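Local coordinates for uncharacterized protein (Thermus thermophilus HB8, PDB 6SCE) that appears to be a CARF-containing DNA nuclease of type III CRISPR defence, switched on by cyclic oligoadenylate, at residues M325-R328 with L329-E333; F247-W250 with R251-R255. One frame throughout, in Å; residues are numbered along the deposited sequence.

Contact 1: M325-R328 with L329-E333; sequences MESR and LRWAE. With nucleotides of chain B.
Ser327 and Trp331 meet one helical turn apart, with Ser327 CB over the face of the indole, 3.8 Å from the centroid of its six-membered ring and 23° off the normal, a CH-pi contact. Over the same face, nearer the ring fusion, lies Ser327 O, 3.1 Å from Trp331 CD2, while the Trp331 N-H bonds to that oxygen. A small residue suits this place because the flat ring can then lie close against the helix. Arg328 comes in at the ring's edge. With CG beside the backbone N, the bend at chi2 (-66°) sets Arg328 CD 3.4 Å from Trp331 CZ3, and the guanidinium is anchored beyond the helix on Glu300 O. Trp331 has a second conformer, so the finer details of its packing belong to this one.

The other flank is looser. Glu326 and Arg330 run side by side and use a water in place of a direct salt bridge: it donates to Glu326 OE2 at 2.7 Å and accepts from Arg330 NH1 at 3.1 Å, in the plane of the guanidinium. Glu326, too, has an alternative position, which makes the bridge conditional.

At the helix start, selenomethionine Met325 brings CE to 3.6 Å from C4 of nucleotide A3 of chain B, an apolar contact with adenine consistent with a CARF ligand site. Behind it, Leu329 and Ala332 press on strand 316-321, Leu329 also on strand 342-347, packing helix 326-338 within its beta-alpha-beta crossover, while Ser327 and Trp331 face helix 240-257.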
loop_
_atom_site.group_PDB
_atom_site.type_symbol
_atom_site.label_atom_id
_atom_site.label_comp_id
_atom_site.label_asym_id
_atom_site.label_seq_id
_atom_site.Cartn_x
_atom_site.Cartn_y
_atom_site.Cartn_z
HETATM N N MSE A 325 -4.922 7.789 10.463
HETATM C CA MSE A 325 -5.434 6.521 9.928
HETATM C C MSE A 325 -6.783 6.227 10.558
HETATM O O MSE A 325 -7.214 5.060 10.610
HETATM C CB MSE A 325 -4.436 5.388 10.240
HETATM C CG MSE A 325 -3.076 5.457 9.560
HETATM SE SE MSE A 325 -3.298 4.906 7.673
HETATM C CE MSE A 325 -1.404 5.180 7.223
ATOM N N GLU A 326 -7.505 7.256 11.043
ATOM C CA GLU A 326 -8.785 6.999 11.700
ATOM C C GLU A 326 -9.760 6.221 10.807
ATOM O O GLU A 326 -10.383 5.298 11.268
ATOM C CB GLU A 326 -9.436 8.299 12.195
ATOM C CG GLU A 326 -10.803 8.080 12.824
ATOM C CD GLU A 326 -11.924 8.110 11.799
ATOM O OE1 GLU A 326 -11.744 8.728 10.727
ATOM O OE2 GLU A 326 -12.988 7.518 12.071
ATOM N N SER A 327 -9.888 6.589 9.535
ATOM C CA SER A 327 -10.818 5.888 8.634
ATOM C C SER A 327 -10.499 4.395 8.558
ATOM O O SER A 327 -11.372 3.546 8.703
ATOM C CB SER A 327 -10.761 6.452 7.214
ATOM O OG SER A 327 -11.173 7.800 7.207
ATOM N N ARG A 328 -9.233 4.082 8.345
ATOM C CA ARG A 328 -8.847 2.664 8.263
ATOM C C ARG A 328 -9.112 1.918 9.564
ATOM O O ARG A 328 -9.500 0.743 9.547
ATOM C CB ARG A 328 -7.398 2.522 7.813
ATOM C CG ARG A 328 -7.141 3.111 6.418
ATOM C CD ARG A 328 -7.889 2.319 5.367
ATOM N NE ARG A 328 -7.414 0.936 5.352
ATOM C CZ ARG A 328 -6.392 0.498 4.613
ATOM N NH1 ARG A 328 -5.750 1.324 3.789
ATOM N NH2 ARG A 328 -6.010 -0.777 4.717
ATOM N N LEU A 329 -8.894 2.580 10.698
ATOM C CA LEU A 329 -9.176 1.973 11.974
ATOM C C LEU A 329 -10.676 1.705 12.085
ATOM O O LEU A 329 -11.092 0.623 12.529
ATOM C CB LEU A 329 -8.703 2.853 13.124
ATOM C CG LEU A 329 -8.953 2.363 14.543
ATOM C CD1 LEU A 329 -8.223 1.072 14.789
ATOM C CD2 LEU A 329 -8.504 3.415 15.551
ATOM N N ARG A 330 -11.481 2.686 11.688
ATOM C CA ARG A 330 -12.952 2.535 11.744
ATOM C C ARG A 330 -13.413 1.304 10.938
ATOM O O ARG A 330 -14.224 0.488 11.399
ATOM C CB ARG A 330 -13.617 3.806 11.200
ATOM C CG ARG A 330 -15.139 3.792 11.159
ATOM C CD ARG A 330 -15.657 5.084 10.519
ATOM N NE ARG A 330 -17.124 5.150 10.514
ATOM C CZ ARG A 330 -17.840 6.115 9.926
ATOM N NH1 ARG A 330 -17.245 7.108 9.278
ATOM N NH2 ARG A 330 -19.165 6.080 9.971
ATOM N N TRP A 331 -12.878 1.133 9.739
ATOM C CA TRP A 331 -13.270 0.014 8.865
ATOM C C TRP A 331 -12.784 -1.319 9.403
ATOM O O TRP A 331 -13.459 -2.329 9.275
ATOM C CB TRP A 331 -12.753 0.221 7.440
ATOM C CG TRP A 331 -13.276 1.495 6.872
ATOM C CD1 TRP A 331 -14.510 2.025 7.087
ATOM C CD2 TRP A 331 -12.580 2.420 6.037
ATOM N NE1 TRP A 331 -14.629 3.216 6.433
ATOM C CE2 TRP A 331 -13.460 3.480 5.772
ATOM C CE3 TRP A 331 -11.306 2.450 5.477
ATOM C CZ2 TRP A 331 -13.110 4.553 4.973
ATOM C CZ3 TRP A 331 -10.959 3.532 4.677
ATOM C CH2 TRP A 331 -11.850 4.558 4.438
ATOM N N ALA A 332 -11.595 -1.314 10.007
ATOM C CA ALA A 332 -11.065 -2.541 10.616
ATOM C C ALA A 332 -11.939 -2.949 11.801
ATOM O O ALA A 332 -12.285 -4.125 11.960
ATOM C CB ALA A 332 -9.629 -2.356 11.073
ATOM N N GLU A 333 -12.269 -1.975 12.643
ATOM C CA GLU A 333 -13.166 -2.232 13.774
ATOM C C GLU A 333 -14.499 -2.822 13.290
ATOM O O GLU A 333 -14.976 -3.804 13.849
ATOM C CB GLU A 333 -13.382 -0.947 14.581
ATOM C CG GLU A 333 -14.238 -1.132 15.801
ATOM C CD GLU A 333 -14.500 0.175 16.551
ATOM O OE1 GLU A 333 -14.634 1.221 15.900
ATOM O OE2 GLU A 333 -14.606 0.122 17.788
ATOM P P A B 3 8.481 2.087 7.581
ATOM O OP1 A B 3 9.030 2.520 8.929
ATOM O OP2 A B 3 9.099 0.814 7.069
ATOM O "O5'" A B 3 6.906 1.940 7.690
ATOM C "C5'" A B 3 6.042 1.831 6.549
ATOM C "C4'" A B 3 4.648 1.585 7.076
ATOM O "O4'" A B 3 4.198 2.748 7.835
ATOM C "C3'" A B 3 3.579 1.323 6.021
ATOM O "O3'" A B 3 2.883 0.161 6.427
ATOM C "C2'" A B 3 2.705 2.585 6.092
ATOM O "O2'" A B 3 1.363 2.376 5.712
ATOM C "C1'" A B 3 2.833 2.941 7.568
ATOM N N9 A B 3 2.525 4.320 7.867
ATOM C C8 A B 3 3.020 5.427 7.219
ATOM N N7 A B 3 2.582 6.552 7.748
ATOM C C5 A B 3 1.796 6.153 8.816
ATOM C C6 A B 3 1.070 6.886 9.775
ATOM N N6 A B 3 1.067 8.215 9.819
ATOM N N1 A B 3 0.411 6.175 10.720
ATOM C C2 A B 3 0.461 4.838 10.683
ATOM N N3 A B 3 1.105 4.038 9.824
ATOM C C4 A B 3 1.759 4.776 8.906
HETATM O O HOH W 1 -14.167 7.615 9.607
#

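Contact 2: F247-W250 with R251-R255; sequences FARW and RAWAR
Phe247 and Arg251 lie alongside one another on successive turns. Four backbone bonds span the two segments: Arg251 N to Phe247 O, Ala252 N to Ala248 O, Trp253 N to Arg249 O and Ala254 N to Trp250 O. The third, at 2.9 Å from Trp253 N to Arg249 O, is the straightest, its N-H...O angle 172°. Arg255 N bonds in the same way to Arg251 O.

CH-pi contacts knit the side chains over this frame. Arg251 CG stands 4.0 Å from the centroid of the Phe247 ring, over its face, and the turn at chi2 (-75°) brings Arg251 CD to 3.7 Å from Phe247 CZ. Arginine suits the place because its methylenes can cover a ring while its charged end travels on. Arg249 treats Trp253 likewise: CB lies over the six-membered ring, 4.1 Å from its centroid, and Arg249 O sits over the indole, 3.1 Å from Trp253 CG.

The helix here, 240-257, belongs to the connection between the adjacent parallel strands 225-229 and 260-262, a beta-alpha-beta crossover; Trp250, Arg251 and Ala254 touch Leu261 of the second strand.

Between aromatics, Trp253 CZ3 meets the edge of Trp250, 3.9 Å from its CD1, with the two ring planes 42° apart. With Trp253 cut back to an alanine, the Arg249 methylenes would probably lose their aromatic cover and this edge of Trp250 its neighbour.

Polar ends find partners beyond the segments: Trp250 NE1 bonds to Asp203 OD1, which helps fix the rotation of a buried indole, and Arg249 NH2 forms a salt bridge with Glu242 on the same helix.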
loop_
_atom_site.group_PDB
_atom_site.type_symbol
_atom_site.label_atom_id
_atom_site.label_comp_id
_atom_site.label_asym_id
_atom_site.label_seq_id
_atom_site.Cartn_x
_atom_site.Cartn_y
_atom_site.Cartn_z
ATOM N N PHE A 247 -18.153 18.351 -5.421
ATOM C CA PHE A 247 -17.216 18.294 -4.329
ATOM C C PHE A 247 -17.127 16.924 -3.665
ATOM O O PHE A 247 -16.017 16.453 -3.310
ATOM C CB PHE A 247 -17.563 19.323 -3.269
ATOM C CG PHE A 247 -16.508 19.470 -2.238
ATOM C CD1 PHE A 247 -15.211 19.801 -2.613
ATOM C CD2 PHE A 247 -16.783 19.243 -0.896
ATOM C CE1 PHE A 247 -14.211 19.921 -1.664
ATOM C CE2 PHE A 247 -15.778 19.359 0.066
ATOM C CZ PHE A 247 -14.496 19.697 -0.320
ATOM N N ALA A 248 -18.283 16.300 -3.478
ATOM C CA ALA A 248 -18.346 14.949 -2.920
ATOM C C ALA A 248 -17.613 13.945 -3.819
ATOM O O ALA A 248 -16.943 13.044 -3.321
ATOM C CB ALA A 248 -19.805 14.515 -2.725
ATOM N N ARG A 249 -17.758 14.102 -5.121
ATOM C CA ARG A 249 -17.051 13.262 -6.097
ATOM C C ARG A 249 -15.533 13.407 -5.964
ATOM O O ARG A 249 -14.825 12.407 -5.903
ATOM C CB ARG A 249 -17.474 13.577 -7.518
ATOM C CG ARG A 249 -18.847 13.034 -7.895
ATOM C CD ARG A 249 -19.068 13.076 -9.387
ATOM N NE ARG A 249 -19.279 14.425 -9.933
ATOM C CZ ARG A 249 -20.469 15.019 -10.079
ATOM N NH1 ARG A 249 -21.590 14.425 -9.672
ATOM N NH2 ARG A 249 -20.542 16.228 -10.616
ATOM N N TRP A 250 -15.048 14.642 -5.915
ATOM C CA TRP A 250 -13.600 14.920 -5.691
ATOM C C TRP A 250 -13.068 14.333 -4.394
ATOM O O TRP A 250 -11.969 13.733 -4.346
ATOM C CB TRP A 250 -13.319 16.418 -5.672
ATOM C CG TRP A 250 -13.648 17.135 -6.940
ATOM C CD1 TRP A 250 -13.972 16.594 -8.142
ATOM C CD2 TRP A 250 -13.648 18.544 -7.117
ATOM N NE1 TRP A 250 -14.201 17.588 -9.061
ATOM C CE2 TRP A 250 -13.989 18.796 -8.453
ATOM C CE3 TRP A 250 -13.386 19.622 -6.264
ATOM C CZ2 TRP A 250 -14.105 20.092 -8.961
ATOM C CZ3 TRP A 250 -13.494 20.911 -6.775
ATOM C CH2 TRP A 250 -13.824 21.128 -8.107
ATOM N N ARG A 251 -13.839 14.485 -3.326
ATOM C CA ARG A 251 -13.441 13.948 -2.047
ATOM C C ARG A 251 -13.353 12.410 -2.109
ATOM O O ARG A 251 -12.408 11.818 -1.581
ATOM C CB ARG A 251 -14.433 14.347 -0.954
ATOM C CG ARG A 251 -14.429 15.827 -0.588
ATOM C CD ARG A 251 -13.235 16.227 0.257
ATOM N NE ARG A 251 -13.294 15.711 1.626
ATOM C CZ ARG A 251 -12.290 15.780 2.505
ATOM N NH1 ARG A 251 -11.128 16.345 2.179
ATOM N NH2 ARG A 251 -12.450 15.278 3.726
ATOM N N ALA A 252 -14.334 11.790 -2.740
ATOM C CA ALA A 252 -14.377 10.321 -2.846
ATOM C C ALA A 252 -13.191 9.818 -3.689
ATOM O O ALA A 252 -12.484 8.907 -3.296
ATOM C CB ALA A 252 -15.689 9.887 -3.451
ATOM N N TRP A 253 -12.969 10.452 -4.833
ATOM C CA TRP A 253 -11.832 10.126 -5.675
ATOM C C TRP A 253 -10.492 10.303 -4.961
ATOM O O TRP A 253 -9.622 9.430 -5.049
ATOM C CB TRP A 253 -11.888 10.933 -6.950
ATOM C CG TRP A 253 -13.100 10.663 -7.772
ATOM C CD1 TRP A 253 -13.901 9.565 -7.706
ATOM C CD2 TRP A 253 -13.655 11.504 -8.788
ATOM N NE1 TRP A 253 -14.912 9.667 -8.623
ATOM C CE2 TRP A 253 -14.787 10.848 -9.301
ATOM C CE3 TRP A 253 -13.313 12.750 -9.304
ATOM C CZ2 TRP A 253 -15.590 11.400 -10.305
ATOM C CZ3 TRP A 253 -14.114 13.305 -10.320
ATOM C CH2 TRP A 253 -15.221 12.621 -10.813
ATOM N N ALA A 254 -10.324 11.407 -4.236
ATOM C CA ALA A 254 -9.090 11.678 -3.512
ATOM C C ALA A 254 -8.814 10.637 -2.433
ATOM O O ALA A 254 -7.669 10.204 -2.266
ATOM C CB ALA A 254 -9.115 13.061 -2.891
ATOM N N ARG A 255 -9.848 10.259 -1.686
ATOM C CA ARG A 255 -9.685 9.212 -0.701
ATOM C C ARG A 255 -9.282 7.891 -1.384
ATOM O O ARG A 255 -8.368 7.225 -0.918
ATOM C CB ARG A 255 -10.954 9.022 0.123
ATOM C CG ARG A 255 -10.773 8.008 1.249
ATOM C CD ARG A 255 -12.024 7.853 2.096
ATOM N NE ARG A 255 -12.012 8.732 3.265
ATOM C CZ ARG A 255 -12.903 8.675 4.254
ATOM N NH1 ARG A 255 -13.891 7.780 4.232
ATOM N NH2 ARG A 255 -12.810 9.519 5.274
#

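In the fold
Both contacts are single helical stretches joined by i to i+4 backbone bonds, and each lays an indole against the turn before it. They differ in setting. Contact 1, nearer the centre of the chain, starts a crossover helix beside a bound nucleotide and has buried Arg328, Leu329, Trp331 and Ala332; contact 2, on the crossover helix of another sheet and about 13 Å from the nucleic acid at its nearest atom, buries chiefly Trp250 and Ala254 and leaves arginine chains over its aromatic rings. The two helices touch through Arg255, whose NH2 lies 3.1 Å from Ser327 OG and which also packs on Trp331.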